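Long-range contacts in laccase (Botrytis aclada, PDB 3SQR), which oxidises phenols such as hydroquinones at a set of copper ions while reducing dioxygen to water, and probably takes part in lignin degradation and detoxification of lignin-derived products: residues Y70-E75 with P98-D103; F180-I185 with V199-D204; I272-E277 with I305-R310. One frame throughout, in Å; residues are numbered along the deposited sequence. Where two conformers were deposited one is given.

Contact 1 (Y70-E75 with P98-D103); sequences YWLSVE and PAIIAD. With NAG (2-acetamido-2-deoxy-beta-D-glucopyranose), chain G; MAN (alpha-D-mannopyranose), chain C; NAG (2-acetamido-2-deoxy-beta-D-glucopyranose), chain B; BMA (beta-D-mannopyranose), chain D.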
loop_
_atom_site.group_PDB
_atom_site.type_symbol
_atom_site.label_atom_id
_atom_site.label_comp_id
_atom_site.label_asym_id
_atom_site.label_seq_id
_atom_site.Cartn_x
_atom_site.Cartn_y
_atom_site.Cartn_z
ATOM N N TYR A 70 20.175 6.259 1.910
ATOM C CA TYR A 70 19.949 4.908 2.370
ATOM C C TYR A 70 20.520 3.948 1.362
ATOM O O TYR A 70 20.506 4.212 0.167
ATOM C CB TYR A 70 18.441 4.622 2.573
ATOM C CG TYR A 70 17.805 5.262 3.749
ATOM C CD1 TYR A 70 17.739 4.606 4.977
ATOM C CD2 TYR A 70 17.243 6.501 3.646
ATOM C CE1 TYR A 70 17.114 5.217 6.082
ATOM C CE2 TYR A 70 16.646 7.100 4.709
ATOM C CZ TYR A 70 16.586 6.477 5.919
ATOM O OH TYR A 70 15.979 7.133 6.947
ATOM N N TRP A 71 21.017 2.800 1.828
ATOM C CA TRP A 71 21.454 1.734 0.971
ATOM C C TRP A 71 20.592 0.535 1.288
ATOM O O TRP A 71 20.515 0.133 2.430
ATOM C CB TRP A 71 22.958 1.412 1.176
ATOM C CG TRP A 71 23.879 2.337 0.516
ATOM C CD1 TRP A 71 24.453 2.191 -0.735
ATOM C CD2 TRP A 71 24.344 3.567 1.036
ATOM N NE1 TRP A 71 25.244 3.294 -1.021
ATOM C CE2 TRP A 71 25.197 4.141 0.062
ATOM C CE3 TRP A 71 24.123 4.256 2.241
ATOM C CZ2 TRP A 71 25.785 5.355 0.250
ATOM C CZ3 TRP A 71 24.743 5.448 2.433
ATOM C CH2 TRP A 71 25.574 5.983 1.454
ATOM N N LEU A 72 19.908 -0.009 0.306
ATOM C CA LEU A 72 19.067 -1.182 0.552
ATOM C C LEU A 72 19.532 -2.264 -0.352
ATOM O O LEU A 72 19.808 -2.051 -1.532
ATOM C CB LEU A 72 17.582 -0.921 0.258
ATOM C CG LEU A 72 16.871 0.115 1.136
ATOM C CD1 LEU A 72 15.424 0.362 0.731
ATOM C CD2 LEU A 72 16.972 -0.344 2.561
ATOM N N SER A 73 19.544 -3.447 0.203
ATOM C CA SER A 73 19.864 -4.622 -0.560
ATOM C C SER A 73 18.664 -5.545 -0.578
ATOM O O SER A 73 18.146 -5.972 0.455
ATOM C CB SER A 73 21.098 -5.295 0.042
ATOM O OG SER A 73 21.240 -6.612 -0.450
ATOM N N VAL A 74 18.222 -5.874 -1.786
ATOM C CA VAL A 74 17.150 -6.811 -1.972
ATOM C C VAL A 74 17.733 -8.194 -1.936
ATOM O O VAL A 74 18.565 -8.538 -2.772
ATOM C CB VAL A 74 16.387 -6.582 -3.268
ATOM C CG1 VAL A 74 15.356 -7.682 -3.511
ATOM C CG2 VAL A 74 15.760 -5.185 -3.200
ATOM N N GLU A 75 17.313 -8.941 -0.943
ATOM C CA GLU A 75 17.953 -10.216 -0.636
ATOM C C GLU A 75 17.065 -11.404 -0.601
ATOM O O GLU A 75 15.879 -11.359 -0.367
ATOM C CB GLU A 75 18.671 -10.112 0.711
ATOM C CG GLU A 75 19.536 -8.896 0.776
ATOM C CD GLU A 75 20.614 -8.934 1.807
ATOM O OE1 GLU A 75 20.419 -9.493 2.915
ATOM O OE2 GLU A 75 21.675 -8.371 1.478
ATOM N N PRO A 98 14.144 -2.506 6.653
ATOM C CA PRO A 98 14.544 -1.332 7.449
ATOM C C PRO A 98 13.562 -0.198 7.340
ATOM O O PRO A 98 12.972 0.037 6.306
ATOM C CB PRO A 98 15.852 -0.869 6.783
ATOM C CG PRO A 98 16.344 -1.959 6.006
ATOM C CD PRO A 98 15.162 -2.881 5.679
ATOM N N ALA A 99 13.394 0.534 8.439
ATOM C CA ALA A 99 12.593 1.746 8.397
ATOM C C ALA A 99 13.334 2.861 7.666
ATOM O O ALA A 99 14.512 3.115 7.906
ATOM C CB ALA A 99 12.276 2.224 9.821
ATOM N N ILE A 100 12.601 3.550 6.800
ATOM C CA ILE A 100 13.053 4.755 6.228
ATOM C C ILE A 100 12.230 5.801 6.895
ATOM O O ILE A 100 10.987 5.829 6.760
ATOM C CB ILE A 100 12.827 4.737 4.722
ATOM C CG1 ILE A 100 13.651 3.596 4.149
ATOM C CG2 ILE A 100 13.134 6.132 4.136
ATOM C CD1 ILE A 100 13.525 3.420 2.692
ATOM N N ILE A 101 12.930 6.671 7.633
ATOM C CA ILE A 101 12.286 7.714 8.447
ATOM C C ILE A 101 12.879 9.036 7.973
ATOM O O ILE A 101 14.122 9.216 7.924
ATOM C CB ILE A 101 12.401 7.463 9.948
ATOM C CG1 ILE A 101 11.760 6.103 10.335
ATOM C CG2 ILE A 101 11.732 8.636 10.792
ATOM C CD1 ILE A 101 11.868 5.662 11.889
ATOM N N ALA A 102 12.007 9.954 7.600
ATOM C CA ALA A 102 12.429 11.234 7.153
ATOM C C ALA A 102 11.481 12.272 7.694
ATOM O O ALA A 102 10.550 11.946 8.398
ATOM C CB ALA A 102 12.514 11.277 5.566
ATOM N N ASP A 103 11.798 13.540 7.462
ATOM C CA ASP A 103 10.919 14.641 7.789
ATOM C C ASP A 103 10.338 15.135 6.504
ATOM O O ASP A 103 10.960 15.085 5.446
ATOM C CB ASP A 103 11.690 15.836 8.423
ATOM C CG ASP A 103 12.228 15.504 9.790
ATOM O OD1 ASP A 103 11.599 14.739 10.513
ATOM O OD2 ASP A 103 13.326 15.962 10.097
HETATM C C1 NAG G . 21.603 -3.043 3.708
HETATM C C2 NAG G . 22.431 -1.972 4.378
HETATM C C3 NAG G . 23.488 -1.445 3.443
HETATM C C4 NAG G . 24.333 -2.595 2.979
HETATM C C5 NAG G . 23.465 -3.640 2.337
HETATM C C6 NAG G . 24.262 -4.852 1.849
HETATM C C7 NAG G . 20.953 -0.769 5.915
HETATM C C8 NAG G . 19.997 0.388 6.012
HETATM N N2 NAG G . 21.516 -0.889 4.701
HETATM O O3 NAG G . 24.282 -0.582 4.162
HETATM O O4 NAG G . 25.234 -2.111 2.051
HETATM O O5 NAG G . 22.480 -4.106 3.266
HETATM O O6 NAG G . 24.902 -5.451 3.002
HETATM O O7 NAG G . 21.158 -1.513 6.874
HETATM C C1 MAN C . 22.828 6.759 8.094
HETATM C C2 MAN C . 23.770 7.234 6.968
HETATM C C3 MAN C . 23.490 8.718 6.657
HETATM C C4 MAN C . 22.019 8.893 6.283
HETATM C C5 MAN C . 21.127 8.349 7.406
HETATM C C6 MAN C . 19.657 8.298 6.968
HETATM O O2 MAN C . 23.684 6.391 5.819
HETATM O O3 MAN C . 24.324 9.222 5.639
HETATM O O4 MAN C . 21.703 10.203 5.769
HETATM O O5 MAN C . 21.476 7.004 7.751
HETATM O O6 MAN C . 18.833 7.780 8.014
HETATM C C1 NAG B . 10.642 0.785 14.805
HETATM C C2 NAG B . 12.061 1.056 14.312
HETATM C C3 NAG B . 12.725 2.220 15.051
HETATM C C4 NAG B . 11.809 3.437 15.133
HETATM C C5 NAG B . 10.386 3.036 15.546
HETATM C C6 NAG B . 9.438 4.247 15.573
HETATM C C7 NAG B . 13.250 -0.776 13.257
HETATM C C8 NAG B . 14.075 -2.019 13.378
HETATM N N2 NAG B . 12.893 -0.148 14.383
HETATM O O3 NAG B . 13.927 2.587 14.385
HETATM O O4 NAG B . 12.337 4.245 16.175
HETATM O O5 NAG B . 9.880 1.992 14.703
HETATM O O6 NAG B . 8.919 4.525 14.280
HETATM O O7 NAG B . 12.896 -0.365 12.137
HETATM C C1 BMA D . 12.871 5.518 15.757
HETATM C C2 BMA D . 13.090 6.405 16.991
HETATM C C3 BMA D . 13.639 7.780 16.531
HETATM C C4 BMA D . 14.894 7.596 15.657
HETATM C C5 BMA D . 14.673 6.513 14.586
HETATM C C6 BMA D . 15.978 6.147 13.883
HETATM O O2 BMA D . 13.946 5.633 17.818
HETATM O O3 BMA D . 13.827 8.759 17.548
HETATM O O4 BMA D . 15.198 8.823 15.019
HETATM O O5 BMA D . 14.109 5.317 15.115
HETATM O O6 BMA D . 16.829 5.423 14.773
#
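Tyr70 and Leu72 on strand 67-79 meet Pro98 and Ile100 across the gap between two β-sheets of the first cupredoxin-like domain. Over these segments the strands run roughly antiparallel, at 156°, and their axes come no nearer than 10.3 Å, so side chains make the contact. Tyr70, one of whose two modelled conformers is described here, reaches toward the other sheet with CG anti to its carbonyl carbon (chi1 -73°). Ile100 lies over one face of the ring: its CG2 stands 4.1 Å from the centroid of the Tyr70 ring in a CH-π contact. C6 of a mannose lies over the opposite face, toward its rim. A tyrosine suits this border, since the flat ring packs between methyl and sugar while the phenol reaches polar partners. Its OH accepts the amide hydrogen of Ile101, with Ile101 N 3.2 Å from Tyr70 OH at 155°, and takes a weak bond from the mannose O6.

This is the usual β-sandwich of multicopper oxidases, in which alternate residues of a strand turn inward. Leu72 comes two positions after Tyr70 and so faces the same side. Its two methyls divide the work: CD2 lies 3.9 Å from Pro98 CG, and CD1 lies 4.1 Å from Ile100 CD1. Phe91 touches both Leu72 and Pro98 and extends this apolar layer.

Trp71 and Ser73, between and beyond them, belong to the sugar-covered side. The backbone oxygen of Trp71 accepts a 2.7 Å bond from N2 of one N-acetylglucosamine, and Ser73 CB rests against C6 of the same sugar. On the other segment, Ile101 CD1 packs at 3.9 Å from C4 of a second N-acetylglucosamine, and Ala99 CB is 3.5 Å from O7 of that sugar.

Contact 2 (F180-I185 with V199-D204); sequences FGPLII and VIFLQD. With NAG (2-acetamido-2-deoxy-beta-D-glucopyranose), chain E.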
loop_
_atom_site.group_PDB
_atom_site.type_symbol
_atom_site.label_atom_id
_atom_site.label_comp_id
_atom_site.label_asym_id
_atom_site.label_seq_id
_atom_site.Cartn_x
_atom_site.Cartn_y
_atom_site.Cartn_z
ATOM N N PHE A 180 9.024 -5.574 1.693
ATOM C CA PHE A 180 8.395 -4.295 2.078
ATOM C C PHE A 180 8.990 -3.772 3.380
ATOM O O PHE A 180 9.606 -4.520 4.112
ATOM C CB PHE A 180 6.869 -4.484 2.254
ATOM C CG PHE A 180 6.491 -5.341 3.417
ATOM C CD1 PHE A 180 6.322 -4.777 4.682
ATOM C CD2 PHE A 180 6.321 -6.693 3.289
ATOM C CE1 PHE A 180 5.998 -5.548 5.805
ATOM C CE2 PHE A 180 5.944 -7.468 4.417
ATOM C CZ PHE A 180 5.828 -6.906 5.659
ATOM N N GLY A 181 8.809 -2.502 3.651
ATOM C CA GLY A 181 9.276 -1.888 4.891
ATOM C C GLY A 181 8.497 -0.633 5.127
ATOM O O GLY A 181 7.694 -0.210 4.255
ATOM N N PRO A 182 8.647 -0.056 6.323
ATOM C CA PRO A 182 7.906 1.140 6.646
ATOM C C PRO A 182 8.619 2.382 6.117
ATOM O O PRO A 182 9.841 2.464 6.149
ATOM C CB PRO A 182 7.898 1.133 8.166
ATOM C CG PRO A 182 9.147 0.429 8.585
ATOM C CD PRO A 182 9.468 -0.550 7.433
ATOM N N LEU A 183 7.836 3.368 5.672
ATOM C CA LEU A 183 8.341 4.654 5.322
ATOM C C LEU A 183 7.532 5.687 6.088
ATOM O O LEU A 183 6.348 5.849 5.808
ATOM C CB LEU A 183 8.153 4.846 3.822
ATOM C CG LEU A 183 8.462 6.223 3.213
ATOM C CD1 LEU A 183 9.764 6.829 3.558
ATOM C CD2 LEU A 183 8.393 6.049 1.632
ATOM N N ILE A 184 8.148 6.293 7.069
ATOM C CA ILE A 184 7.497 7.215 8.011
ATOM C C ILE A 184 8.071 8.564 7.753
ATOM O O ILE A 184 9.306 8.732 7.779
ATOM C CB ILE A 184 7.740 6.798 9.448
ATOM C CG1 ILE A 184 6.995 5.502 9.707
ATOM C CG2 ILE A 184 7.158 7.796 10.380
ATOM C CD1 ILE A 184 7.296 4.866 11.111
ATOM N N ILE A 185 7.199 9.522 7.481
ATOM C CA ILE A 185 7.618 10.890 7.223
ATOM C C ILE A 185 7.015 11.752 8.354
ATOM O O ILE A 185 5.816 11.885 8.474
ATOM C CB ILE A 185 7.221 11.403 5.821
ATOM C CG1 ILE A 185 7.721 10.414 4.720
ATOM C CG2 ILE A 185 7.768 12.835 5.586
ATOM C CD1 ILE A 185 6.833 10.457 3.426
ATOM N N VAL A 199 5.039 1.725 13.262
ATOM C CA VAL A 199 4.109 0.971 12.400
ATOM C C VAL A 199 3.762 -0.358 13.040
ATOM O O VAL A 199 4.583 -0.983 13.784
ATOM C CB VAL A 199 4.742 0.749 11.010
ATOM C CG1 VAL A 199 3.932 -0.211 10.185
ATOM C CG2 VAL A 199 4.823 2.078 10.188
ATOM N N ILE A 200 2.561 -0.789 12.799
ATOM C CA ILE A 200 2.155 -2.188 13.064
ATOM C C ILE A 200 1.630 -2.712 11.746
ATOM O O ILE A 200 0.596 -2.260 11.245
ATOM C CB ILE A 200 1.009 -2.295 14.102
ATOM C CG1 ILE A 200 1.457 -1.678 15.432
ATOM C CG2 ILE A 200 0.536 -3.765 14.249
ATOM C CD1 ILE A 200 0.413 -1.643 16.533
ATOM N N PHE A 201 2.417 -3.589 11.112
ATOM C CA PHE A 201 2.027 -4.257 9.915
ATOM C C PHE A 201 1.043 -5.372 10.177
ATOM O O PHE A 201 1.146 -6.093 11.155
ATOM C CB PHE A 201 3.234 -4.829 9.187
ATOM C CG PHE A 201 4.128 -3.774 8.598
ATOM C CD1 PHE A 201 3.733 -3.109 7.445
ATOM C CD2 PHE A 201 5.340 -3.445 9.177
ATOM C CE1 PHE A 201 4.519 -2.158 6.900
ATOM C CE2 PHE A 201 6.162 -2.503 8.606
ATOM C CZ PHE A 201 5.759 -1.872 7.460
ATOM N N LEU A 202 0.032 -5.445 9.344
ATOM C CA LEU A 202 -0.965 -6.516 9.411
ATOM C C LEU A 202 -0.884 -7.251 8.076
ATOM O O LEU A 202 -0.958 -6.634 7.023
ATOM C CB LEU A 202 -2.342 -5.926 9.671
ATOM C CG LEU A 202 -2.554 -5.064 10.887
ATOM C CD1 LEU A 202 -3.904 -4.328 10.764
ATOM C CD2 LEU A 202 -2.415 -5.923 12.154
ATOM N N GLN A 203 -0.706 -8.561 8.087
ATOM C CA GLN A 203 -0.620 -9.311 6.847
ATOM C C GLN A 203 -0.991 -10.764 7.063
ATOM O O GLN A 203 -0.975 -11.285 8.168
ATOM C CB GLN A 203 0.787 -9.249 6.277
ATOM C CG GLN A 203 1.809 -9.859 7.213
ATOM C CD GLN A 203 3.234 -9.665 6.796
ATOM O OE1 GLN A 203 4.008 -9.046 7.486
ATOM N NE2 GLN A 203 3.620 -10.303 5.695
ATOM N N ASP A 204 -1.345 -11.383 5.957
ATOM C CA ASP A 204 -1.334 -12.831 5.819
ATOM C C ASP A 204 0.134 -13.239 5.757
ATOM O O ASP A 204 1.028 -12.388 5.602
ATOM C CB ASP A 204 -2.127 -13.318 4.575
ATOM C CG ASP A 204 -1.890 -12.491 3.329
ATOM O OD1 ASP A 204 -0.815 -11.847 3.198
ATOM O OD2 ASP A 204 -2.795 -12.492 2.458
HETATM C C1 NAG E . 7.069 -2.992 14.340
HETATM C C2 NAG E . 7.280 -2.154 15.597
HETATM C C3 NAG E . 8.133 -0.961 15.210
HETATM C C4 NAG E . 9.460 -1.386 14.597
HETATM C C5 NAG E . 9.243 -2.498 13.521
HETATM C C6 NAG E . 10.459 -3.384 13.409
HETATM C C7 NAG E . 5.677 -1.550 17.307
HETATM C C8 NAG E . 4.392 -0.831 17.684
HETATM N N2 NAG E . 6.057 -1.555 16.037
HETATM O O3 NAG E . 8.350 -0.094 16.298
HETATM O O4 NAG E . 10.097 -0.250 13.985
HETATM O O5 NAG E . 8.299 -3.467 13.904
HETATM O O6 NAG E . 10.400 -4.124 12.188
HETATM O O7 NAG E . 6.384 -2.133 18.135
#
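Phe180 drives the edge of its ring toward the face of Phe201, an edge-to-face (T-shaped) pair with centroids 5.0 Å apart and planes at 65°. The atom that makes the approach is Phe180 CE1, which stands over the centre of the Phe201 ring. To get there the side chain takes up the crowded position between backbone N and carbonyl carbon (chi1 68°). This is the tight part of the contact, because the Phe201 ring is packed on several sides. Val199 CG1, from its own strand, lies over the opposite face, and Pro182 meets the edge, with Pro182 N 3.6 Å from Phe201 CZ. A proline fits here: its nitrogen carries no hydrogen that would seek an acceptor, and its compact ring adds a further apolar contact, CB to Phe201 CZ at 3.8 Å. Beyond, Gln203 OE1 comes to 3.4 Å from Phe180 CZ near the ring plane, where the aromatic C-H edge is slightly positive, while the amide plane is turned well away from that of the ring.

Toward the sugar-bearing side the packing thins. Val199 CG2 alone bridges the strands, at 3.8 Å from Pro182 CB and 3.8 Å from Ile184 CD1, and no hydrogen bond passes between the two segments anywhere. Sugars lie on this side: N2 of an N-acetylglucosamine donates to Val199 O, 2.8 Å away, and another N-acetylglucosamine touches Ile184.

Phe180 also packs on Trp166 and on His168, a ligand of one of the copper ions, so the aromatic end of the contact lies just behind the metal site. Two strands at 145° that meet through side chains alone, one from each of two successive cupredoxin-like domains, form the kind of interdomain seam found in the three-domain laccases.

Contact 3 (I272-E277 with I305-R310); sequences IDSHFE and IGIGQR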
loop_
_atom_site.group_PDB
_atom_site.type_symbol
_atom_site.label_atom_id
_atom_site.label_comp_id
_atom_site.label_asym_id
_atom_site.label_seq_id
_atom_site.Cartn_x
_atom_site.Cartn_y
_atom_site.Cartn_z
ATOM N N ILE A 272 -1.019 -10.094 1.087
ATOM C CA ILE A 272 -1.200 -10.512 -0.318
ATOM C C ILE A 272 -2.680 -10.439 -0.640
ATOM O O ILE A 272 -3.093 -9.974 -1.685
ATOM C CB ILE A 272 -0.702 -11.994 -0.444
ATOM C CG1 ILE A 272 0.801 -12.040 -0.317
ATOM C CG2 ILE A 272 -1.155 -12.679 -1.741
ATOM C CD1 ILE A 272 1.299 -13.464 -0.009
ATOM N N ASP A 273 -3.475 -10.927 0.289
ATOM C CA ASP A 273 -4.942 -10.939 0.112
ATOM C C ASP A 273 -5.603 -11.067 1.433
ATOM O O ASP A 273 -6.088 -12.133 1.801
ATOM C CB ASP A 273 -5.349 -12.081 -0.791
ATOM C CG ASP A 273 -6.798 -11.949 -1.307
ATOM O OD1 ASP A 273 -7.546 -11.114 -0.794
ATOM O OD2 ASP A 273 -7.155 -12.673 -2.250
ATOM N N SER A 274 -5.633 -9.951 2.165
ATOM C CA SER A 274 -6.057 -9.907 3.552
ATOM C C SER A 274 -6.857 -8.681 3.762
ATOM O O SER A 274 -6.462 -7.619 3.281
ATOM C CB SER A 274 -4.840 -9.881 4.513
ATOM O OG SER A 274 -3.916 -8.899 4.057
ATOM N N HIS A 275 -7.856 -8.777 4.619
ATOM C CA HIS A 275 -8.622 -7.620 5.066
ATOM C C HIS A 275 -8.639 -7.675 6.564
ATOM O O HIS A 275 -8.832 -8.760 7.153
ATOM C CB HIS A 275 -10.067 -7.625 4.559
ATOM C CG HIS A 275 -10.748 -6.309 4.695
ATOM N ND1 HIS A 275 -11.319 -5.883 5.874
ATOM C CD2 HIS A 275 -10.900 -5.293 3.808
ATOM C CE1 HIS A 275 -11.803 -4.657 5.700
ATOM N NE2 HIS A 275 -11.603 -4.298 4.450
ATOM N N PHE A 276 -8.476 -6.522 7.158
ATOM C CA PHE A 276 -8.409 -6.416 8.611
ATOM C C PHE A 276 -9.436 -5.450 9.124
ATOM O O PHE A 276 -9.866 -4.539 8.455
ATOM C CB PHE A 276 -6.985 -6.082 9.144
ATOM C CG PHE A 276 -5.963 -7.135 8.824
ATOM C CD1 PHE A 276 -5.869 -8.298 9.569
ATOM C CD2 PHE A 276 -5.123 -6.973 7.739
ATOM C CE1 PHE A 276 -4.962 -9.265 9.280
ATOM C CE2 PHE A 276 -4.206 -7.933 7.430
ATOM C CZ PHE A 276 -4.140 -9.115 8.204
ATOM N N GLU A 277 -9.812 -5.665 10.377
ATOM C CA GLU A 277 -10.663 -4.760 11.128
ATOM C C GLU A 277 -10.053 -4.588 12.515
ATOM O O GLU A 277 -10.484 -5.164 13.536
ATOM C CB GLU A 277 -12.128 -5.252 11.152
ATOM C CG GLU A 277 -13.053 -4.149 11.640
ATOM C CD GLU A 277 -14.505 -4.570 11.772
ATOM O OE1 GLU A 277 -14.853 -5.554 11.082
ATOM O OE2 GLU A 277 -15.253 -3.868 12.587
ATOM N N ILE A 305 -9.496 -1.982 7.349
ATOM C CA ILE A 305 -8.282 -1.573 6.634
ATOM C C ILE A 305 -8.076 -2.498 5.490
ATOM O O ILE A 305 -7.863 -3.734 5.647
ATOM C CB ILE A 305 -6.980 -1.569 7.482
ATOM C CG1 ILE A 305 -7.154 -0.935 8.857
ATOM C CG2 ILE A 305 -5.818 -0.883 6.677
ATOM C CD1 ILE A 305 -5.919 -1.059 9.755
ATOM N N GLY A 306 -8.217 -1.952 4.297
ATOM C CA GLY A 306 -7.841 -2.674 3.095
ATOM C C GLY A 306 -6.367 -2.665 2.709
ATOM O O GLY A 306 -5.585 -1.970 3.279
ATOM N N ILE A 307 -5.989 -3.530 1.782
ATOM C CA ILE A 307 -4.594 -3.732 1.468
ATOM C C ILE A 307 -3.971 -2.457 0.932
ATOM O O ILE A 307 -4.478 -1.851 0.002
ATOM C CB ILE A 307 -4.328 -4.852 0.466
ATOM C CG1 ILE A 307 -4.877 -6.185 0.982
ATOM C CG2 ILE A 307 -2.779 -4.987 0.264
ATOM C CD1 ILE A 307 -4.873 -7.254 -0.074
ATOM N N GLY A 308 -2.888 -2.053 1.518
ATOM C CA GLY A 308 -2.167 -0.859 1.102
ATOM C C GLY A 308 -2.644 0.412 1.781
ATOM O O GLY A 308 -1.907 1.421 1.737
ATOM N N GLN A 309 -3.796 0.332 2.448
ATOM C CA GLN A 309 -4.276 1.396 3.295
ATOM C C GLN A 309 -3.469 1.530 4.587
ATOM O O GLN A 309 -2.967 0.523 5.122
ATOM C CB GLN A 309 -5.735 1.210 3.639
ATOM C CG GLN A 309 -6.630 1.422 2.503
ATOM C CD GLN A 309 -8.087 1.493 2.889
ATOM O OE1 GLN A 309 -8.521 0.788 3.795
ATOM N NE2 GLN A 309 -8.863 2.247 2.127
ATOM N N ARG A 310 -3.375 2.789 5.086
ATOM C CA ARG A 310 -2.751 3.126 6.327
ATOM C C ARG A 310 -3.750 3.887 7.085
ATOM O O ARG A 310 -4.571 4.560 6.493
ATOM C CB ARG A 310 -1.473 3.990 6.195
ATOM C CG ARG A 310 -0.337 3.244 5.563
ATOM C CD ARG A 310 -0.438 3.226 4.083
ATOM N NE ARG A 310 -0.171 4.538 3.549
ATOM C CZ ARG A 310 -0.590 4.989 2.360
ATOM N NH1 ARG A 310 -1.396 4.279 1.602
ATOM N NH2 ARG A 310 -0.213 6.196 1.968
#
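Phe276 and Ile305 form an antiparallel hydrogen-bonded pair, Phe276 N to Ile305 O at 3.2 Å and Ile305 N to Phe276 O at 2.8 Å, after which segment 305-310 folds into a type II turn from Gly306 to Gln309. The turn is closed by Gln309 N, 3.0 Å from Gly306 O. Gln309 also bends its amide back, so that its OE1 accepts Gly306 N at 2.8 Å and ties both ends together. Gly308 occupies the third place of the turn with a positive phi of 89°, a conformation in which a side chain would press on the preceding carbonyl.

His275 lays one ring face beneath the pairing, with Ile305 O 3.8 Å above the ring plane and over its centre. That oxygen is thus covered by the imidazole while it accepts the backbone amide of Phe276 and the side chain of Asn269. Ile307 extends its CG1 branch, anti to the carbonyl carbon, toward segment 272-277. CG1 is packed closely at 3.1 Å from Ser274 O, and CD1 reaches 3.6 Å from Ile272 O. A long branched apolar chain suits this place, since it packs along the backbone of residues 272-274, and the side chain of Ile307 comes to about 4 Å from that of the copper ligand His527.

Arg310 steadies the far side of the turn, giving NH1 to Gly308 O and forming a salt bridge with Asp500. Around this pairing, Ile272 and Asp273 pack on helix 529-533, Phe276 and Ile305 lie against Leu202 of strand 195-205, and strand 262-269 flanks Ile305, Ile307 and Arg310.

In the fold
From the N terminus the three contacts follow one another in series; none encloses or crosses another. Contact 1 closes the loop 76-97 within the first cupredoxin-like domain, joining the two sheets of its sandwich. Contact 2 closes the short passage 186-198 from that domain into the second, and contact 3 the excursion 278-304 inside the second. Contacts 1 and 2 share a sheet: strands 100-103 and 180-186 run parallel as neighbours, with Ile100 O bonded to Ile184 N. Contact 2 passes to contact 3 through Asp204, whose carboxylate accepts the amides of Ile272 and Asp273, and through Gln203, whose N packs against Phe276 CZ. Contacts 1 and 3 do not touch.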